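Local coordinates for regulatory protein SdiA (PDB 4LFU), which acts as a LuxR-type quorum-sensing receptor and transcription factor, responding to autoinducers and activating transcription of the ftsQAZ cell-division genes, at residues L15-M20 and Q155-E160; C45-V50 and P55-Y60; D98-S101 and P105-E108; K185-W190 and N209-H214. All blocks are in the same frame, centred on the assembly; numbering follows the deposited sequence.

Interaction 1: residues L15-M20 and Q155-E160; sequences LRFQRM and QLLVRE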
loop_
_atom_site.group_PDB
_atom_site.type_symbol
_atom_site.label_atom_id
_atom_site.label_comp_id
_atom_site.label_asym_id
_atom_site.label_seq_id
_atom_site.Cartn_x
_atom_site.Cartn_y
_atom_site.Cartn_z
ATOM N N LEU A 15 13.916 -0.051 -17.459
ATOM C CA LEU A 15 14.403 1.039 -18.291
ATOM C C LEU A 15 13.350 1.494 -19.298
ATOM O O LEU A 15 13.130 2.696 -19.448
ATOM C CB LEU A 15 15.735 0.673 -18.963
ATOM C CG LEU A 15 16.980 1.012 -18.128
ATOM C CD1 LEU A 15 18.221 0.184 -18.556
ATOM C CD2 LEU A 15 17.277 2.543 -18.173
ATOM N N ARG A 16 12.691 0.543 -19.963
ATOM C CA ARG A 16 11.610 0.867 -20.897
ATOM C C ARG A 16 10.485 1.672 -20.272
ATOM O O ARG A 16 10.035 2.627 -20.859
ATOM C CB ARG A 16 11.041 -0.388 -21.553
ATOM C CG ARG A 16 11.532 -0.625 -22.959
ATOM C CD ARG A 16 10.754 -1.741 -23.602
ATOM N NE ARG A 16 11.662 -2.696 -24.226
ATOM C CZ ARG A 16 11.348 -3.951 -24.527
ATOM N NH1 ARG A 16 10.134 -4.427 -24.255
ATOM N NH2 ARG A 16 12.259 -4.738 -25.093
ATOM N N PHE A 17 10.030 1.296 -19.081
ATOM C CA PHE A 17 8.955 2.049 -18.408
ATOM C C PHE A 17 9.426 3.376 -17.833
ATOM O O PHE A 17 8.653 4.339 -17.775
ATOM C CB PHE A 17 8.272 1.214 -17.327
ATOM C CG PHE A 17 7.297 0.203 -17.866
ATOM C CD1 PHE A 17 6.034 0.604 -18.324
ATOM C CD2 PHE A 17 7.633 -1.150 -17.918
ATOM C CE1 PHE A 17 5.132 -0.318 -18.815
ATOM C CE2 PHE A 17 6.729 -2.081 -18.405
ATOM C CZ PHE A 17 5.472 -1.663 -18.853
ATOM N N GLN A 18 10.684 3.418 -17.404
ATOM C CA GLN A 18 11.323 4.673 -16.981
ATOM C C GLN A 18 11.288 5.731 -18.094
ATOM O O GLN A 18 10.951 6.887 -17.851
ATOM C CB GLN A 18 12.784 4.434 -16.565
ATOM C CG GLN A 18 13.041 4.159 -15.074
ATOM C CD GLN A 18 14.482 3.656 -14.801
ATOM O OE1 GLN A 18 14.696 2.765 -13.971
ATOM N NE2 GLN A 18 15.467 4.221 -15.522
ATOM N N ARG A 19 11.615 5.320 -19.314
ATOM C CA ARG A 19 11.788 6.260 -20.416
ATOM C C ARG A 19 10.488 6.678 -21.143
ATOM O O ARG A 19 10.508 7.572 -21.983
ATOM C CB ARG A 19 12.872 5.739 -21.386
ATOM C CG ARG A 19 12.401 5.317 -22.784
ATOM C CD ARG A 19 12.110 3.824 -22.886
ATOM N NE ARG A 19 11.068 3.417 -23.856
ATOM C CZ ARG A 19 10.161 4.208 -24.452
ATOM N NH1 ARG A 19 10.113 5.521 -24.218
ATOM N NH2 ARG A 19 9.279 3.673 -25.299
ATOM N N MET A 20 9.357 6.053 -20.812
ATOM C CA MET A 20 8.087 6.364 -21.474
ATOM C C MET A 20 7.605 7.778 -21.193
ATOM O O MET A 20 7.750 8.273 -20.075
ATOM C CB MET A 20 7.024 5.327 -21.121
ATOM C CG MET A 20 7.204 4.063 -21.943
ATOM S SD MET A 20 6.371 2.620 -21.309
ATOM C CE MET A 20 7.395 1.322 -22.009
ATOM N N GLN A 155 4.406 -9.185 -11.816
ATOM C CA GLN A 155 4.674 -8.356 -10.651
ATOM C C GLN A 155 5.263 -7.043 -11.077
ATOM O O GLN A 155 4.798 -6.007 -10.632
ATOM C CB GLN A 155 5.623 -9.026 -9.667
ATOM C CG GLN A 155 4.962 -9.690 -8.516
ATOM C CD GLN A 155 5.972 -10.324 -7.588
ATOM O OE1 GLN A 155 6.861 -9.643 -7.074
ATOM N NE2 GLN A 155 5.851 -11.638 -7.375
ATOM N N LEU A 156 6.269 -7.108 -11.949
ATOM C CA LEU A 156 6.939 -5.913 -12.506
ATOM C C LEU A 156 6.046 -5.088 -13.428
ATOM O O LEU A 156 6.008 -3.859 -13.309
ATOM C CB LEU A 156 8.261 -6.299 -13.212
ATOM C CG LEU A 156 9.219 -5.254 -13.812
ATOM C CD1 LEU A 156 10.588 -5.891 -14.089
ATOM C CD2 LEU A 156 8.674 -4.583 -15.116
ATOM N N LEU A 157 5.325 -5.765 -14.328
ATOM C CA LEU A 157 4.439 -5.108 -15.316
ATOM C C LEU A 157 3.343 -4.288 -14.703
ATOM O O LEU A 157 3.079 -3.193 -15.161
ATOM C CB LEU A 157 3.809 -6.127 -16.277
ATOM C CG LEU A 157 4.797 -6.789 -17.242
ATOM C CD1 LEU A 157 4.122 -7.953 -17.985
ATOM C CD2 LEU A 157 5.338 -5.780 -18.214
ATOM N N VAL A 158 2.696 -4.819 -13.669
ATOM C CA VAL A 158 1.635 -4.068 -13.001
ATOM C C VAL A 158 2.209 -2.870 -12.243
ATOM O O VAL A 158 1.601 -1.799 -12.259
ATOM C CB VAL A 158 0.685 -4.966 -12.111
ATOM C CG1 VAL A 158 1.392 -5.547 -10.915
ATOM C CG2 VAL A 158 -0.567 -4.189 -11.667
ATOM N N ARG A 159 3.370 -3.039 -11.611
ATOM C CA ARG A 159 3.972 -1.967 -10.828
ATOM C C ARG A 159 4.451 -0.847 -11.717
ATOM O O ARG A 159 4.070 0.300 -11.540
ATOM C CB ARG A 159 5.143 -2.485 -9.985
ATOM C CG ARG A 159 5.627 -1.485 -8.950
ATOM C CD ARG A 159 7.047 -1.786 -8.519
ATOM N NE ARG A 159 7.456 -0.956 -7.385
ATOM C CZ ARG A 159 7.970 0.269 -7.478
ATOM N NH1 ARG A 159 8.149 0.844 -8.662
ATOM N NH2 ARG A 159 8.305 0.928 -6.376
ATOM N N GLU A 160 5.275 -1.200 -12.693
ATOM C CA GLU A 160 5.936 -0.205 -13.569
ATOM C C GLU A 160 4.969 0.548 -14.457
ATOM O O GLU A 160 5.111 1.762 -14.625
ATOM C CB GLU A 160 7.042 -0.843 -14.422
ATOM C CG GLU A 160 8.211 -1.374 -13.597
ATOM C CD GLU A 160 8.683 -0.378 -12.545
ATOM O OE1 GLU A 160 9.090 0.752 -12.923
ATOM O OE2 GLU A 160 8.657 -0.725 -11.345
#

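Interaction 2: residues C45-V50 and P55-Y60; sequences CVRHPV and PKVAFY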
loop_
_atom_site.group_PDB
_atom_site.type_symbol
_atom_site.label_atom_id
_atom_site.label_comp_id
_atom_site.label_asym_id
_atom_site.label_seq_id
_atom_site.Cartn_x
_atom_site.Cartn_y
_atom_site.Cartn_z
ATOM N N CYS A 45 -7.189 -2.050 -14.641
ATOM C CA CYS A 45 -8.275 -1.449 -13.823
ATOM C C CYS A 45 -7.753 -0.956 -12.489
ATOM O O CYS A 45 -6.982 -1.638 -11.827
ATOM C CB CYS A 45 -9.383 -2.451 -13.490
ATOM S SG CYS A 45 -10.151 -3.222 -14.907
ATOM N N VAL A 46 -8.234 0.215 -12.084
ATOM C CA VAL A 46 -7.773 0.875 -10.873
ATOM C C VAL A 46 -8.990 1.238 -10.052
ATOM O O VAL A 46 -9.796 2.055 -10.502
ATOM C CB VAL A 46 -6.898 2.146 -11.223
ATOM C CG1 VAL A 46 -6.411 2.843 -9.975
ATOM C CG2 VAL A 46 -5.699 1.753 -12.108
ATOM N N ARG A 47 -9.132 0.601 -8.885
ATOM C CA ARG A 47 -10.138 0.964 -7.888
ATOM C C ARG A 47 -9.544 2.053 -6.989
ATOM O O ARG A 47 -8.636 1.800 -6.196
ATOM C CB ARG A 47 -10.614 -0.250 -7.003
ATOM C CG ARG A 47 -10.644 -1.656 -7.683
ATOM C CD ARG A 47 -11.447 -2.776 -6.885
ATOM N NE ARG A 47 -12.877 -2.459 -6.932
ATOM C CZ ARG A 47 -13.881 -3.320 -7.102
ATOM N NH1 ARG A 47 -13.663 -4.625 -7.238
ATOM N NH2 ARG A 47 -15.127 -2.855 -7.136
ATOM N N HIS A 48 -10.056 3.267 -7.149
ATOM C CA HIS A 48 -9.621 4.410 -6.365
ATOM C C HIS A 48 -10.114 4.326 -4.915
ATOM O O HIS A 48 -11.176 3.757 -4.651
ATOM C CB HIS A 48 -10.088 5.702 -7.028
ATOM C CG HIS A 48 -9.343 6.026 -8.285
ATOM N ND1 HIS A 48 -9.349 5.197 -9.391
ATOM C CD2 HIS A 48 -8.576 7.091 -8.618
ATOM C CE1 HIS A 48 -8.615 5.737 -10.347
ATOM N NE2 HIS A 48 -8.137 6.887 -9.906
ATOM N N PRO A 49 -9.335 4.878 -3.968
ATOM C CA PRO A 49 -9.737 4.836 -2.570
ATOM C C PRO A 49 -10.967 5.716 -2.287
ATOM O O PRO A 49 -11.660 5.492 -1.304
ATOM C CB PRO A 49 -8.512 5.385 -1.849
ATOM C CG PRO A 49 -7.936 6.332 -2.811
ATOM C CD PRO A 49 -8.063 5.598 -4.138
ATOM N N VAL A 50 -11.225 6.710 -3.139
ATOM C CA VAL A 50 -12.308 7.695 -2.940
ATOM C C VAL A 50 -13.014 7.921 -4.273
ATOM O O VAL A 50 -12.389 7.748 -5.325
ATOM C CB VAL A 50 -11.767 9.069 -2.416
ATOM C CG1 VAL A 50 -11.210 8.947 -1.007
ATOM C CG2 VAL A 50 -10.715 9.626 -3.330
ATOM N N PRO A 55 -16.758 3.956 -4.946
ATOM C CA PRO A 55 -15.388 4.207 -5.384
ATOM C C PRO A 55 -15.267 4.157 -6.900
ATOM O O PRO A 55 -15.834 3.276 -7.548
ATOM C CB PRO A 55 -14.564 3.096 -4.697
ATOM C CG PRO A 55 -15.431 2.615 -3.582
ATOM C CD PRO A 55 -16.847 2.765 -4.087
ATOM N N LYS A 56 -14.571 5.144 -7.438
ATOM C CA LYS A 56 -14.284 5.215 -8.842
ATOM C C LYS A 56 -13.432 4.009 -9.281
ATOM O O LYS A 56 -12.462 3.645 -8.603
ATOM C CB LYS A 56 -13.550 6.520 -9.119
ATOM C CG LYS A 56 -13.220 6.754 -10.575
ATOM C CD LYS A 56 -11.924 7.539 -10.742
ATOM C CE LYS A 56 -12.145 9.030 -10.711
ATOM N NZ LYS A 56 -11.013 9.726 -11.415
ATOM N N VAL A 57 -13.832 3.396 -10.397
ATOM C CA VAL A 57 -13.037 2.389 -11.087
ATOM C C VAL A 57 -12.665 2.885 -12.482
ATOM O O VAL A 57 -13.525 3.179 -13.295
ATOM C CB VAL A 57 -13.770 1.042 -11.194
ATOM C CG1 VAL A 57 -12.927 0.025 -11.984
ATOM C CG2 VAL A 57 -14.092 0.515 -9.806
ATOM N N ALA A 58 -11.372 2.996 -12.762
ATOM C CA ALA A 58 -10.947 3.499 -14.041
ATOM C C ALA A 58 -10.185 2.380 -14.723
ATOM O O ALA A 58 -9.530 1.584 -14.063
ATOM C CB ALA A 58 -10.107 4.738 -13.865
ATOM N N PHE A 59 -10.312 2.284 -16.040
ATOM C CA PHE A 59 -9.728 1.159 -16.773
ATOM C C PHE A 59 -9.152 1.523 -18.144
ATOM O O PHE A 59 -9.441 2.571 -18.700
ATOM C CB PHE A 59 -10.753 0.027 -16.932
ATOM C CG PHE A 59 -11.912 0.388 -17.809
ATOM C CD1 PHE A 59 -12.979 1.122 -17.306
ATOM C CD2 PHE A 59 -11.945 -0.026 -19.139
ATOM C CE1 PHE A 59 -14.044 1.457 -18.122
ATOM C CE2 PHE A 59 -13.023 0.290 -19.963
ATOM C CZ PHE A 59 -14.067 1.024 -19.465
ATOM N N TYR A 60 -8.326 0.626 -18.665
ATOM C CA TYR A 60 -7.891 0.682 -20.044
ATOM C C TYR A 60 -7.637 -0.720 -20.530
ATOM O O TYR A 60 -6.914 -1.507 -19.901
ATOM C CB TYR A 60 -6.619 1.518 -20.196
ATOM C CG TYR A 60 -6.450 2.089 -21.585
ATOM C CD1 TYR A 60 -6.968 3.351 -21.909
ATOM C CD2 TYR A 60 -5.781 1.375 -22.573
ATOM C CE1 TYR A 60 -6.815 3.877 -23.173
ATOM C CE2 TYR A 60 -5.616 1.895 -23.847
ATOM C CZ TYR A 60 -6.132 3.139 -24.142
ATOM O OH TYR A 60 -5.981 3.653 -25.416
#

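Interaction 3: residues D98-S101 and P105-E108; sequences DLFS and PLWE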
loop_
_atom_site.group_PDB
_atom_site.type_symbol
_atom_site.label_atom_id
_atom_site.label_comp_id
_atom_site.label_asym_id
_atom_site.label_seq_id
_atom_site.Cartn_x
_atom_site.Cartn_y
_atom_site.Cartn_z
ATOM N N ASP A 98 -13.789 -22.286 -10.100
ATOM C CA ASP A 98 -14.303 -22.039 -8.727
ATOM C C ASP A 98 -14.403 -20.567 -8.391
ATOM O O ASP A 98 -15.269 -20.178 -7.631
ATOM C CB ASP A 98 -13.455 -22.755 -7.660
ATOM C CG ASP A 98 -13.212 -24.220 -7.999
ATOM O OD1 ASP A 98 -12.440 -24.486 -8.966
ATOM O OD2 ASP A 98 -13.802 -25.091 -7.316
ATOM N N LEU A 99 -13.495 -19.774 -8.970
ATOM C CA LEU A 99 -13.427 -18.312 -8.816
ATOM C C LEU A 99 -14.752 -17.628 -9.163
ATOM O O LEU A 99 -15.133 -16.618 -8.538
ATOM C CB LEU A 99 -12.324 -17.768 -9.724
ATOM C CG LEU A 99 -11.262 -16.765 -9.270
ATOM C CD1 LEU A 99 -10.590 -16.117 -10.468
ATOM C CD2 LEU A 99 -11.830 -15.711 -8.368
ATOM N N PHE A 100 -15.472 -18.211 -10.126
ATOM C CA PHE A 100 -16.661 -17.590 -10.699
ATOM C C PHE A 100 -17.994 -18.167 -10.254
ATOM O O PHE A 100 -19.021 -17.846 -10.842
ATOM C CB PHE A 100 -16.549 -17.589 -12.228
ATOM C CG PHE A 100 -15.387 -16.760 -12.741
ATOM C CD1 PHE A 100 -15.548 -15.403 -13.007
ATOM C CD2 PHE A 100 -14.133 -17.336 -12.931
ATOM C CE1 PHE A 100 -14.475 -14.635 -13.465
ATOM C CE2 PHE A 100 -13.057 -16.589 -13.381
ATOM C CZ PHE A 100 -13.222 -15.228 -13.658
ATOM N N SER A 101 -18.002 -18.975 -9.193
ATOM C CA SER A 101 -19.230 -19.660 -8.767
ATOM C C SER A 101 -20.308 -18.718 -8.243
ATOM O O SER A 101 -21.503 -19.054 -8.258
ATOM C CB SER A 101 -18.920 -20.732 -7.725
ATOM O OG SER A 101 -18.537 -20.153 -6.485
ATOM N N PRO A 105 -23.206 -15.326 -14.225
ATOM C CA PRO A 105 -23.511 -14.545 -15.432
ATOM C C PRO A 105 -22.274 -14.040 -16.166
ATOM O O PRO A 105 -22.266 -14.024 -17.390
ATOM C CB PRO A 105 -24.333 -13.361 -14.886
ATOM C CG PRO A 105 -24.971 -13.893 -13.666
ATOM C CD PRO A 105 -23.883 -14.737 -13.044
ATOM N N LEU A 106 -21.233 -13.662 -15.425
ATOM C CA LEU A 106 -19.987 -13.149 -16.022
ATOM C C LEU A 106 -19.226 -14.260 -16.750
ATOM O O LEU A 106 -18.748 -14.074 -17.871
ATOM C CB LEU A 106 -19.082 -12.531 -14.930
ATOM C CG LEU A 106 -18.032 -11.445 -15.226
ATOM C CD1 LEU A 106 -16.892 -11.512 -14.193
ATOM C CD2 LEU A 106 -17.478 -11.451 -16.647
ATOM N N TRP A 107 -19.092 -15.394 -16.077
ATOM C CA TRP A 107 -18.402 -16.580 -16.592
ATOM C C TRP A 107 -19.099 -17.091 -17.861
ATOM O O TRP A 107 -18.432 -17.420 -18.836
ATOM C CB TRP A 107 -18.351 -17.632 -15.470
ATOM C CG TRP A 107 -17.730 -19.016 -15.766
ATOM C CD1 TRP A 107 -16.408 -19.383 -15.626
ATOM C CD2 TRP A 107 -18.429 -20.207 -16.180
ATOM N NE1 TRP A 107 -16.243 -20.712 -15.942
ATOM C CE2 TRP A 107 -17.459 -21.244 -16.299
ATOM C CE3 TRP A 107 -19.773 -20.496 -16.474
ATOM C CZ2 TRP A 107 -17.797 -22.560 -16.689
ATOM C CZ3 TRP A 107 -20.108 -21.803 -16.882
ATOM C CH2 TRP A 107 -19.116 -22.813 -16.981
ATOM N N GLU A 108 -20.440 -17.114 -17.852
ATOM C CA GLU A 108 -21.235 -17.565 -19.017
ATOM C C GLU A 108 -21.133 -16.629 -20.196
ATOM O O GLU A 108 -20.888 -17.074 -21.306
ATOM C CB GLU A 108 -22.720 -17.774 -18.653
ATOM C CG GLU A 108 -22.953 -18.979 -17.734
ATOM C CD GLU A 108 -24.411 -19.227 -17.404
ATOM O OE1 GLU A 108 -25.316 -18.727 -18.144
ATOM O OE2 GLU A 108 -24.647 -19.944 -16.395
#

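Interaction 4: residues K185-W190 and N209-H214; sequences KEILRW and NTVNFH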
loop_
_atom_site.group_PDB
_atom_site.type_symbol
_atom_site.label_atom_id
_atom_site.label_comp_id
_atom_site.label_asym_id
_atom_site.label_seq_id
_atom_site.Cartn_x
_atom_site.Cartn_y
_atom_site.Cartn_z
ATOM N N LYS A 185 -1.978 20.982 6.699
ATOM C CA LYS A 185 -1.732 19.567 7.032
ATOM C C LYS A 185 -1.592 19.314 8.544
ATOM O O LYS A 185 -2.177 18.354 9.085
ATOM C CB LYS A 185 -0.509 19.027 6.286
ATOM C CG LYS A 185 -0.705 18.907 4.785
ATOM C CD LYS A 185 0.452 18.177 4.115
ATOM C CE LYS A 185 1.047 19.031 2.988
ATOM N NZ LYS A 185 1.335 18.282 1.707
ATOM N N GLU A 186 -0.858 20.187 9.234
ATOM C CA GLU A 186 -0.710 20.081 10.696
ATOM C C GLU A 186 -2.050 20.164 11.438
ATOM O O GLU A 186 -2.343 19.335 12.287
ATOM C CB GLU A 186 0.281 21.129 11.214
ATOM C CG GLU A 186 0.353 21.240 12.744
ATOM C CD GLU A 186 1.421 22.229 13.198
ATOM O OE1 GLU A 186 1.414 23.373 12.699
ATOM O OE2 GLU A 186 2.282 21.861 14.039
ATOM N N ILE A 187 -2.846 21.182 11.131
ATOM C CA ILE A 187 -4.227 21.284 11.618
ATOM C C ILE A 187 -5.108 20.068 11.236
ATOM O O ILE A 187 -5.899 19.600 12.040
ATOM C CB ILE A 187 -4.875 22.638 11.187
ATOM C CG1 ILE A 187 -4.313 23.782 12.062
ATOM C CG2 ILE A 187 -6.444 22.597 11.291
ATOM C CD1 ILE A 187 -4.398 25.150 11.441
ATOM N N LEU A 188 -4.940 19.555 10.015
ATOM C CA LEU A 188 -5.679 18.386 9.554
ATOM C C LEU A 188 -5.393 17.162 10.409
ATOM O O LEU A 188 -6.315 16.478 10.838
ATOM C CB LEU A 188 -5.383 18.115 8.086
ATOM C CG LEU A 188 -6.588 17.518 7.358
ATOM C CD1 LEU A 188 -7.865 18.389 7.540
ATOM C CD2 LEU A 188 -6.210 17.328 5.901
ATOM N N ARG A 189 -4.117 16.926 10.691
ATOM C CA ARG A 189 -3.684 15.845 11.591
ATOM C C ARG A 189 -4.313 15.847 12.973
ATOM O O ARG A 189 -4.673 14.782 13.491
ATOM C CB ARG A 189 -2.158 15.816 11.708
ATOM C CG ARG A 189 -1.475 15.321 10.431
ATOM C CD ARG A 189 -0.000 14.952 10.694
ATOM N NE ARG A 189 0.792 16.132 11.064
ATOM C CZ ARG A 189 1.310 16.992 10.190
ATOM N NH1 ARG A 189 1.141 16.816 8.875
ATOM N NH2 ARG A 189 2.014 18.019 10.631
ATOM N N TRP A 190 -4.438 17.026 13.579
ATOM C CA TRP A 190 -5.088 17.146 14.889
ATOM C C TRP A 190 -6.593 16.926 14.770
ATOM O O TRP A 190 -7.225 16.412 15.705
ATOM C CB TRP A 190 -4.762 18.498 15.593
ATOM C CG TRP A 190 -3.356 18.555 16.096
ATOM C CD1 TRP A 190 -2.325 19.256 15.544
ATOM C CD2 TRP A 190 -2.801 17.842 17.219
ATOM N NE1 TRP A 190 -1.166 19.037 16.252
ATOM C CE2 TRP A 190 -1.426 18.173 17.282
ATOM C CE3 TRP A 190 -3.333 16.961 18.180
ATOM C CZ2 TRP A 190 -0.571 17.658 18.268
ATOM C CZ3 TRP A 190 -2.485 16.445 19.164
ATOM C CH2 TRP A 190 -1.116 16.793 19.199
ATOM N N ASN A 209 -10.074 31.350 15.393
ATOM C CA ASN A 209 -10.223 32.011 14.101
ATOM C C ASN A 209 -9.214 31.563 13.082
ATOM O O ASN A 209 -9.561 31.355 11.930
ATOM C CB ASN A 209 -10.113 33.519 14.262
ATOM C CG ASN A 209 -11.427 34.140 14.569
ATOM O OD1 ASN A 209 -12.273 34.298 13.679
ATOM N ND2 ASN A 209 -11.636 34.488 15.829
ATOM N N THR A 210 -7.963 31.441 13.517
ATOM C CA THR A 210 -6.871 30.958 12.679
ATOM C C THR A 210 -7.092 29.504 12.259
ATOM O O THR A 210 -6.951 29.178 11.069
ATOM C CB THR A 210 -5.513 31.095 13.403
ATOM O OG1 THR A 210 -5.310 32.469 13.770
ATOM C CG2 THR A 210 -4.350 30.622 12.519
ATOM N N VAL A 211 -7.432 28.649 13.236
ATOM C CA VAL A 211 -7.715 27.246 12.988
ATOM C C VAL A 211 -8.807 27.148 11.923
ATOM O O VAL A 211 -8.611 26.497 10.909
ATOM C CB VAL A 211 -8.126 26.450 14.292
ATOM C CG1 VAL A 211 -8.611 25.054 13.928
ATOM C CG2 VAL A 211 -6.950 26.349 15.287
ATOM N N ASN A 212 -9.927 27.832 12.154
ATOM C CA ASN A 212 -11.091 27.798 11.272
ATOM C C ASN A 212 -10.823 28.430 9.919
ATOM O O ASN A 212 -11.419 28.018 8.918
ATOM C CB ASN A 212 -12.334 28.421 11.945
ATOM C CG ASN A 212 -12.690 27.733 13.276
ATOM O OD1 ASN A 212 -12.481 26.521 13.442
ATOM N ND2 ASN A 212 -13.197 28.507 14.236
ATOM N N PHE A 213 -9.948 29.434 9.897
ATOM C CA PHE A 213 -9.443 30.002 8.661
ATOM C C PHE A 213 -8.836 28.904 7.796
ATOM O O PHE A 213 -9.241 28.723 6.665
ATOM C CB PHE A 213 -8.384 31.075 8.976
ATOM C CG PHE A 213 -7.801 31.777 7.756
ATOM C CD1 PHE A 213 -8.629 32.265 6.729
ATOM C CD2 PHE A 213 -6.423 31.988 7.660
ATOM C CE1 PHE A 213 -8.085 32.927 5.621
ATOM C CE2 PHE A 213 -5.870 32.660 6.549
ATOM C CZ PHE A 213 -6.708 33.135 5.543
ATOM N N HIS A 214 -7.864 28.189 8.335
ATOM C CA HIS A 214 -7.215 27.081 7.618
ATOM C C HIS A 214 -8.174 25.956 7.174
ATOM O O HIS A 214 -8.064 25.476 6.047
ATOM C CB HIS A 214 -6.036 26.524 8.431
ATOM C CG HIS A 214 -4.912 27.502 8.588
ATOM N ND1 HIS A 214 -4.148 27.935 7.524
ATOM C CD2 HIS A 214 -4.439 28.151 9.677
ATOM C CE1 HIS A 214 -3.235 28.784 7.955
ATOM N NE2 HIS A 214 -3.389 28.929 9.258
#

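Interaction 1: residues L15-M20 and Q155-E160
Phe17 and Glu160 both turn their CG anti to their own carbonyl carbon, beside the backbone N (chi1 -77° and -65°), and these torsions set the phenylalanine ring against the CB of the glutamate. The contact joins two helices of the autoinducer-binding domain, an alpha/beta/alpha fold of the GAF clan: helix 6-19 packs against helix 147-167, which itself covers the antiparallel sheet. Phe17 carries most of the contact. Its CG and CD2 each come within 3.6 Å of Glu160 CB, and over one face of the ring sits the backbone C of Glu160, 4.0 Å above the plane and offset toward the rim. The opposite face receives Met20 CE from the end of its own segment, again 4.0 Å above the plane, which sandwiches the ring. At the edge, Leu157 places CD2 4.0 Å from Phe17 CE2, the two side chains crossing at about a right angle. Leu157 also touches Gln33 of helix 23-36 and Leu133 and Phe135 of strand 130-137, so it is a link between the helical layer and the sheet. Only carbon packing ties the two segments together; the polar end of Glu160 is engaged away from the ring. Its chain bends at chi2, and the carboxylate plane stands 68° from the ring plane. Glu160 OE2 accepts a weak hydrogen bond from Gln90 of the second subunit, and Arg159 NH1 forms a salt bridge to Glu160 OE2 at 3.1 Å, arriving on its syn side but tilted from the carboxylate plane.

Interaction 2: residues C45-V50 and P55-Y60
The His48 imidazole and the Lys56 aliphatic chain run side by side, and Lys56 CD, placed by CG anti to the backbone N (chi1 -178°) and a bend at chi2, lies 3.7 Å from the centroid of the His48 ring, 7° off its normal: a CH-pi contact centred over the face. Ala58 CB approaches the same ring obliquely, 3.9 Å from His48 CE1. The weak bond from His48 ND1 to Val46 O (3.4 Å) helps fix the ring's rotation, while the Lys56 ammonium, NZ to His48 NE2 4.3 Å, would probably disfavour a protonated histidine. Behind them stands an antiparallel beta hairpin. Val46 and Ala58 form a hydrogen-bonded pair, with Val46 N to Ala58 O at 2.7 Å and Ala58 N to Val46 O at 2.9 Å; His48 N to Lys56 O (2.8 Å) continues the pairing beyond the strand. Cys45 faces Phe59 in a non-hydrogen-bonded pair, SG to CB 3.9 Å. Arg47 and Val57 share that face, and Arg47 NH1 binds the Leu83 carbonyl. Strand 57-61 forms one border of the sheet, strand 130-137 pairs with the other side of strand 41-47, helix 65-73 meets Phe59, and helix 227-237 of the DNA-binding domain touches Pro49 and Val50.

Interaction 3: residues D98-S101 and P105-E108
Trp107 NE1 donates a hydrogen bond to Asp97 OD1, just before the 98-101 segment, and this bond would help fix the rotation of the indole whose near side packs on Phe100. The loop 98-101 and the first turn of helix 104-112 are thereby joined at two levels, one polar through Asp97 and one apolar through Phe100. In the apolar part the closest approach is between beta carbons, Phe100 CB to Trp107 CB at 3.7 Å. Trp107 CD1 follows, lying 3.8 Å from Phe100 CB and 4.0 Å from its CG. The indole reaches this place because its CG stands anti to the backbone N (chi1 177°), which carries the five-membered ring toward the loop. The aromatic planes are inclined by 36° with centroids 5.8 Å apart, an oblique meeting that is neither a stack nor a T-shaped pair. On a different part of the ring, Leu106 CD1 comes to the edge of Phe100, near its plane, 4.0 Å from CE1. Two consecutive helix residues thus hold one ring, Trp107 by the CB-CG root and Leu106 by the rim. Pro81 also touches Phe100, while Asp80 meets Leu106, bringing the 80-81 loop against the same cluster. A bound tetraethylene glycol, probably from the crystallisation liquor, lies about 4 Å from the Phe100 side chain, which hints at a pocket nearby. This surface corner, where the loop after strand 92-94 turns into helix 104-112, belongs to the autoinducer-binding domain of LuxR-type receptors, a fold whose ligand pocket lies between the sheet and a helical layer.

Interaction 4: residues K185-W190 and N209-H214
Ile187 meets His214 at about a right angle, the delta methyl of the isoleucine reaching the root and one side of the imidazole. Ile187 CD1 lies 3.5 Å from His214 CD2 and 3.7 Å from both its CG and its CB, and it approaches the ring obliquely. Two branches of Ile187 divide the work. CG1 stands anti to the carbonyl carbon (chi1 -75°) and the chain continues extended to CD1 (chi2 157°), while CG2, anti to the backbone N, is turned to Val211, where it lies 4.2 Å from CG1 of the valine. Here helix 182-192 packs on helix 208-222 in the LuxR-type helix-turn-helix domain; residues 209-214 fall in the predicted helix-turn-helix motif, and helix 208-222 probably serves as its second, recognition helix, as in other LuxR-type domains. Helix 197-204 adds to the same cluster: its Leu204 also touches Ile187, while Ile206 in the turn packs on Val211. Gln215, the residue after His214, touches Ile187 too. On another side of helix 182-192, Leu188 touches Met218 of helix 208-222 and Val230, Ala231 and Ala234 of helix 227-237.

In the fold
Interactions 1 and 4 are both buried helix-to-helix contacts made by apolar packing, yet they lie in different domains, their centres about 39 Å apart. Interaction 1 belongs to the helical layer on one side of the sheet and has Gln90 of the second subunit at its polar edge; interaction 4 lies within the DNA-binding domain. Interaction 2 differs in chemistry: backbone hydrogen bonds dominate, and it is partly buried at the sheet's border, touching the DNA-binding domain through residues 49-50. Interaction 3 is a surface contact, made by aromatic and leucine side chains rather than by backbone bonds, about 49 Å from interaction 4 between centres and on the opposite side of the chain's centre. Both interactions 2 and 3 have a phenylalanine near bound tetraethylene glycol.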